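Local coordinates for protein saframycin Mx1 synthetase B (Legionella pneumophila subsp. pneumophila, PDB 3KXW) that belongs to the ANL superfamily of AMP-binding enzymes and is also named a fatty acid AMP ligase, at residues 4-9 with 17-22; 301-306 with 343-348. All coordinates share one frame; numbering follows the deposited sequence.

Contact 1 of 2, residues 4-9 with 17-22; sequences KKEYLQ and VRLRAL
Arg20 NH2, lying over the ring of Tyr7, is gripped by two acceptors: a water at 3.2 Å from NH2, which sits at the guanidinium edge and in its plane, and the backbone carbonyl of Tyr232 in helix 220-233. The same water also accepts a weak bond from the backbone N of Lys4, the N-cap residue of helix 5-8, which gives the two segments a polar link besides the stack. With its edge held in this way, the guanidinium is fixed in rotation and presents a face to Tyr7. The guanidinium lies flat on the ring, with the two planes tilted 25° from parallel. Arg20 CZ stands 3.9 Å from the Tyr7 ring centroid and 15° off the ring normal, which qualifies as a cation-pi contact, although the guanidinium is displaced toward the CD2-CE2 rim, where NH1 comes 3.4 Å from CE2. The Arg20 chain, extended from CG to NE, runs across that same face, and CG comes 3.4 Å from Tyr7 CE1. Leu19 approaches the ring obliquely, its CG 3.6 Å from Tyr7 CE1. Its CD2 branch reaches further, to 3.5 Å from Glu6 CG, so that this methyl wedges between the aliphatic part of Glu6 and the ring. His23, one turn on from Leu19, brings a second ring against Tyr7. No direct hydrogen bond joins the segments, and the arrangement is that of a short N-terminal helix packed on the following helix, 13-23, through an arginine-tyrosine cation-pi stack.

Contact 2 of 2, residues 301-306 with 343-348; sequences VREETM and SSYKTL
The start of helix 303-313 faces the loop entering strand 347-350, with the backbones nearest at Glu303 and Thr347, whose CA atoms are 8.0 Å apart; side chains alone bridge this gap. Tyr345 OH donates a hydrogen bond of 2.7 Å to Glu303 OE1. The oxygen lies in the plane of the ring, at its edge, whereas the hydroxyl meets the carboxylate from above, 42° out of the carboxylate plane. A bend in the Glu303 chain at chi2 (69°) brings the acid round to the phenol, and its other oxygen, OE2, forms a salt bridge with Lys320. This second grip would be expected to favour the ionised carboxylate. Thr347 CG2 adds a looser contact, 3.8 Å from Glu303 OE1. The side chains of Met306, a selenomethionine in the model, and Tyr345 come from opposite directions and meet obliquely at the phenol end of the ring. Met306 CE lies 3.3 Å from Tyr345 CZ, and SE is 4.3 Å from the ring centroid, 37° off the normal, a Met-aromatic contact. On the far flank of the helix start, the Arg302 guanidinium uses its edge twice, for Thr305 OG1 and in a 2.8 Å salt bridge from NH2 to Glu304 OE1. Phe323 and Pro325 of strand 323-328, together with Val374, pack against Tyr345, so the start of helix 303-313 packs, through Met306 and Tyr345, against strand 323-328 and against strand 371-374, the antiparallel partner of strand 347-350.

In the fold
Contacts 1 and 2 are separate along the chain and in space: the first closes before the second opens, their centres lie about 37 Å apart, and their nearest atoms are about 24 Å apart. Contact 1 is the more peripheral, its centre about 28 Å from the centre of the chain, against about 20 Å for that of contact 2, and it joins two consecutive helices at the N-terminus. Contact 2 instead brings together segments 37 residues apart at their closest ends. It also borders the ligand pocket: Val301 touches the bound 5'-O-[(S)-(dodecanoyloxy)(hydroxy)phosphoryl]adenosine, and the side chain of Met306 is about 9 Å from it.

Contact 1 of 2, residues 4-9 with 17-22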
loop_
_atom_site.group_PDB
_atom_site.type_symbol
_atom_site.label_atom_id
_atom_site.label_comp_id
_atom_site.label_asym_id
_atom_site.label_seq_id
_atom_site.Cartn_x
_atom_site.Cartn_y
_atom_site.Cartn_z
ATOM N N LYS A 4 24.386 14.084 0.453
ATOM C CA LYS A 4 25.521 14.684 -0.254
ATOM C C LYS A 4 25.127 15.526 -1.473
ATOM O O LYS A 4 24.198 15.183 -2.212
ATOM C CB LYS A 4 26.564 13.628 -0.620
ATOM C CG LYS A 4 27.276 13.042 0.590
ATOM C CD LYS A 4 28.393 13.965 1.061
ATOM C CE LYS A 4 28.728 13.736 2.528
ATOM N NZ LYS A 4 28.529 12.310 2.923
ATOM N N LYS A 5 25.839 16.629 -1.683
ATOM C CA LYS A 5 25.423 17.605 -2.690
ATOM C C LYS A 5 25.416 17.050 -4.104
ATOM O O LYS A 5 24.530 17.362 -4.897
ATOM C CB LYS A 5 26.279 18.876 -2.624
ATOM C CG LYS A 5 26.020 19.723 -1.382
ATOM C CD LYS A 5 24.525 20.033 -1.194
ATOM C CE LYS A 5 23.985 20.923 -2.313
ATOM N NZ LYS A 5 22.776 21.687 -1.883
ATOM N N GLU A 6 26.407 16.227 -4.420
ATOM C CA GLU A 6 26.509 15.636 -5.749
ATOM C C GLU A 6 25.229 14.835 -6.100
ATOM O O GLU A 6 24.752 14.854 -7.245
ATOM C CB GLU A 6 27.777 14.768 -5.810
ATOM C CG GLU A 6 28.482 14.696 -7.174
ATOM C CD GLU A 6 29.922 14.167 -7.073
ATOM O OE1 GLU A 6 30.704 14.714 -6.243
ATOM O OE2 GLU A 6 30.284 13.207 -7.822
ATOM N N TYR A 7 24.649 14.159 -5.112
ATOM C CA TYR A 7 23.401 13.432 -5.359
ATOM C C TYR A 7 22.173 14.353 -5.480
ATOM O O TYR A 7 21.248 14.093 -6.279
ATOM C CB TYR A 7 23.168 12.364 -4.278
ATOM C CG TYR A 7 24.308 11.376 -4.166
ATOM C CD1 TYR A 7 24.679 10.596 -5.254
ATOM C CD2 TYR A 7 25.027 11.236 -2.981
ATOM C CE1 TYR A 7 25.717 9.700 -5.171
ATOM C CE2 TYR A 7 26.075 10.340 -2.891
ATOM C CZ TYR A 7 26.404 9.569 -3.990
ATOM O OH TYR A 7 27.428 8.665 -3.933
ATOM N N LEU A 8 22.154 15.422 -4.691
ATOM C CA LEU A 8 21.058 16.389 -4.758
ATOM C C LEU A 8 20.976 17.026 -6.133
ATOM O O LEU A 8 19.903 17.451 -6.576
ATOM C CB LEU A 8 21.223 17.467 -3.678
ATOM C CG LEU A 8 20.934 16.986 -2.251
ATOM C CD1 LEU A 8 21.114 18.094 -1.192
ATOM C CD2 LEU A 8 19.532 16.395 -2.188
ATOM N N GLN A 9 22.114 17.073 -6.818
ATOM C CA GLN A 9 22.204 17.747 -8.104
ATOM C C GLN A 9 21.691 16.890 -9.265
ATOM O O GLN A 9 21.422 17.406 -10.355
ATOM C CB GLN A 9 23.643 18.222 -8.353
ATOM C CG GLN A 9 24.044 19.426 -7.467
ATOM C CD GLN A 9 25.557 19.708 -7.459
ATOM O OE1 GLN A 9 26.328 19.073 -8.184
ATOM N NE2 GLN A 9 25.980 20.655 -6.622
ATOM N N VAL A 17 21.572 6.585 -9.025
ATOM C CA VAL A 17 22.060 5.208 -8.943
ATOM C C VAL A 17 23.423 5.073 -9.632
ATOM O O VAL A 17 24.332 4.440 -9.096
ATOM C CB VAL A 17 21.062 4.191 -9.546
ATOM C CG1 VAL A 17 21.671 2.793 -9.573
ATOM C CG2 VAL A 17 19.772 4.189 -8.732
ATOM N N ARG A 18 23.552 5.666 -10.813
ATOM C CA ARG A 18 24.831 5.638 -11.543
ATOM C C ARG A 18 25.978 6.180 -10.691
ATOM O O ARG A 18 27.059 5.597 -10.665
ATOM C CB ARG A 18 24.761 6.436 -12.853
ATOM C CG ARG A 18 23.994 5.729 -13.993
ATOM C CD ARG A 18 23.988 6.544 -15.306
ATOM N NE ARG A 18 25.345 6.879 -15.793
ATOM C CZ ARG A 18 25.895 8.095 -15.739
ATOM N NH1 ARG A 18 25.225 9.125 -15.221
ATOM N NH2 ARG A 18 27.127 8.301 -16.215
ATOM N N LEU A 19 25.738 7.305 -10.023
ATOM C CA LEU A 19 26.772 7.969 -9.234
ATOM C C LEU A 19 27.108 7.187 -7.969
ATOM O O LEU A 19 28.274 7.027 -7.614
ATOM C CB LEU A 19 26.361 9.394 -8.891
ATOM C CG LEU A 19 27.467 10.246 -8.262
ATOM C CD1 LEU A 19 28.667 10.331 -9.196
ATOM C CD2 LEU A 19 26.945 11.660 -7.943
ATOM N N ARG A 20 26.086 6.696 -7.284
ATOM C CA ARG A 20 26.336 5.829 -6.141
ATOM C C ARG A 20 27.170 4.605 -6.512
ATOM O O ARG A 20 28.011 4.178 -5.728
ATOM C CB ARG A 20 25.033 5.403 -5.482
ATOM C CG ARG A 20 24.391 6.557 -4.712
ATOM C CD ARG A 20 23.375 6.102 -3.680
ATOM N NE ARG A 20 22.784 7.244 -2.991
ATOM C CZ ARG A 20 23.342 7.934 -2.001
ATOM N NH1 ARG A 20 24.554 7.630 -1.529
ATOM N NH2 ARG A 20 22.675 8.952 -1.476
ATOM N N ALA A 21 26.894 4.025 -7.675
ATOM C CA ALA A 21 27.671 2.866 -8.139
ATOM C C ALA A 21 29.154 3.188 -8.419
ATOM O O ALA A 21 30.004 2.286 -8.404
ATOM C CB ALA A 21 27.010 2.223 -9.343
ATOM N N LEU A 22 29.454 4.462 -8.669
ATOM C CA LEU A 22 30.854 4.897 -8.813
ATOM C C LEU A 22 31.517 5.213 -7.483
ATOM O O LEU A 22 32.694 4.904 -7.292
ATOM C CB LEU A 22 30.957 6.130 -9.707
ATOM C CG LEU A 22 30.400 6.019 -11.107
ATOM C CD1 LEU A 22 30.712 7.288 -11.852
ATOM C CD2 LEU A 22 30.993 4.787 -11.824
HETATM O O HOH W 1 24.380 10.733 0.552
#

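Contact 2 of 2, residues 301-306 with 343-348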
loop_
_atom_site.group_PDB
_atom_site.type_symbol
_atom_site.label_atom_id
_atom_site.label_comp_id
_atom_site.label_asym_id
_atom_site.label_seq_id
_atom_site.Cartn_x
_atom_site.Cartn_y
_atom_site.Cartn_z
ATOM N N VAL A 301 -5.736 5.446 10.944
ATOM C CA VAL A 301 -4.774 5.108 11.973
ATOM C C VAL A 301 -5.492 5.067 13.344
ATOM O O VAL A 301 -6.180 6.026 13.725
ATOM C CB VAL A 301 -3.644 6.162 11.949
ATOM C CG1 VAL A 301 -2.696 5.987 13.140
ATOM C CG2 VAL A 301 -2.904 6.121 10.586
ATOM N N ARG A 302 -5.384 3.952 14.056
ATOM C CA ARG A 302 -6.157 3.761 15.298
ATOM C C ARG A 302 -5.308 3.767 16.571
ATOM O O ARG A 302 -4.344 3.034 16.673
ATOM C CB ARG A 302 -6.967 2.456 15.248
ATOM C CG ARG A 302 -7.887 2.339 14.035
ATOM C CD ARG A 302 -8.545 0.973 13.970
ATOM N NE ARG A 302 -9.556 0.747 15.009
ATOM C CZ ARG A 302 -9.371 0.050 16.132
ATOM N NH1 ARG A 302 -8.188 -0.467 16.423
ATOM N NH2 ARG A 302 -10.377 -0.119 16.989
ATOM N N GLU A 303 -5.684 4.597 17.541
ATOM C CA GLU A 303 -5.040 4.578 18.851
ATOM C C GLU A 303 -5.093 3.196 19.496
ATOM O O GLU A 303 -4.094 2.711 20.000
ATOM C CB GLU A 303 -5.680 5.598 19.798
ATOM C CG GLU A 303 -5.299 5.366 21.267
ATOM C CD GLU A 303 -3.837 5.676 21.550
ATOM O OE1 GLU A 303 -3.240 6.444 20.772
ATOM O OE2 GLU A 303 -3.285 5.140 22.541
ATOM N N GLU A 304 -6.255 2.549 19.455
ATOM C CA GLU A 304 -6.389 1.245 20.100
ATOM C C GLU A 304 -5.399 0.212 19.513
ATOM O O GLU A 304 -4.781 -0.549 20.252
ATOM C CB GLU A 304 -7.838 0.736 20.047
ATOM C CG GLU A 304 -8.035 -0.630 20.717
ATOM C CD GLU A 304 -9.501 -1.099 20.714
ATOM O OE1 GLU A 304 -10.136 -1.137 19.635
ATOM O OE2 GLU A 304 -10.019 -1.443 21.798
ATOM N N THR A 305 -5.271 0.194 18.189
ATOM C CA THR A 305 -4.284 -0.642 17.520
ATOM C C THR A 305 -2.886 -0.424 18.042
ATOM O O THR A 305 -2.175 -1.380 18.339
ATOM C CB THR A 305 -4.262 -0.378 16.004
ATOM O OG1 THR A 305 -5.542 -0.704 15.463
ATOM C CG2 THR A 305 -3.178 -1.218 15.321
HETATM N N MSE A 306 -2.461 0.830 18.123
HETATM C CA MSE A 306 -1.085 1.090 18.521
HETATM C C MSE A 306 -0.848 0.789 19.996
HETATM O O MSE A 306 0.239 0.354 20.384
HETATM C CB MSE A 306 -0.653 2.511 18.152
HETATM C CG MSE A 306 -0.588 2.663 16.652
HETATM SE SE MSE A 306 -0.047 4.399 15.978
HETATM C CE MSE A 306 -1.676 5.357 16.407
ATOM N N SER A 343 9.056 11.512 18.585
ATOM C CA SER A 343 8.093 12.229 19.411
ATOM C C SER A 343 6.797 11.420 19.566
ATOM O O SER A 343 6.492 10.577 18.720
ATOM C CB SER A 343 7.818 13.601 18.791
ATOM O OG SER A 343 6.678 14.197 19.372
ATOM N N SER A 344 6.042 11.654 20.636
ATOM C CA SER A 344 4.752 10.976 20.818
ATOM C C SER A 344 3.728 11.585 19.885
ATOM O O SER A 344 3.522 12.793 19.920
ATOM C CB SER A 344 4.225 11.159 22.245
ATOM O OG SER A 344 5.057 10.543 23.203
ATOM N N TYR A 345 3.052 10.766 19.082
ATOM C CA TYR A 345 2.012 11.302 18.213
ATOM C C TYR A 345 0.843 11.867 19.035
ATOM O O TYR A 345 0.569 11.411 20.150
ATOM C CB TYR A 345 1.519 10.245 17.213
ATOM C CG TYR A 345 0.863 9.045 17.864
ATOM C CD1 TYR A 345 -0.459 9.090 18.265
ATOM C CD2 TYR A 345 1.571 7.862 18.062
ATOM C CE1 TYR A 345 -1.061 7.985 18.873
ATOM C CE2 TYR A 345 0.976 6.758 18.648
ATOM C CZ TYR A 345 -0.327 6.826 19.057
ATOM O OH TYR A 345 -0.910 5.733 19.657
ATOM N N LYS A 346 0.157 12.855 18.477
ATOM C CA LYS A 346 -0.963 13.480 19.166
ATOM C C LYS A 346 -2.303 12.832 18.852
ATOM O O LYS A 346 -2.482 12.237 17.791
ATOM C CB LYS A 346 -1.005 14.976 18.835
ATOM C CG LYS A 346 0.301 15.707 19.217
ATOM C CD LYS A 346 0.194 17.186 18.906
ATOM C CE LYS A 346 1.468 17.939 19.268
ATOM N NZ LYS A 346 2.602 17.555 18.360
ATOM N N THR A 347 -3.239 12.944 19.789
ATOM C CA THR A 347 -4.606 12.504 19.567
ATOM C C THR A 347 -5.583 13.603 19.981
ATOM O O THR A 347 -5.231 14.509 20.741
ATOM C CB THR A 347 -4.951 11.168 20.301
ATOM O OG1 THR A 347 -4.986 11.368 21.720
ATOM C CG2 THR A 347 -3.932 10.074 19.960
ATOM N N LEU A 348 -6.796 13.541 19.448
ATOM C CA LEU A 348 -7.877 14.418 19.908
ATOM C C LEU A 348 -9.101 13.603 20.261
ATOM O O LEU A 348 -9.339 12.542 19.688
ATOM C CB LEU A 348 -8.247 15.426 18.831
ATOM C CG LEU A 348 -7.231 16.532 18.578
ATOM C CD1 LEU A 348 -7.638 17.270 17.298
ATOM C CD2 LEU A 348 -7.161 17.456 19.793
#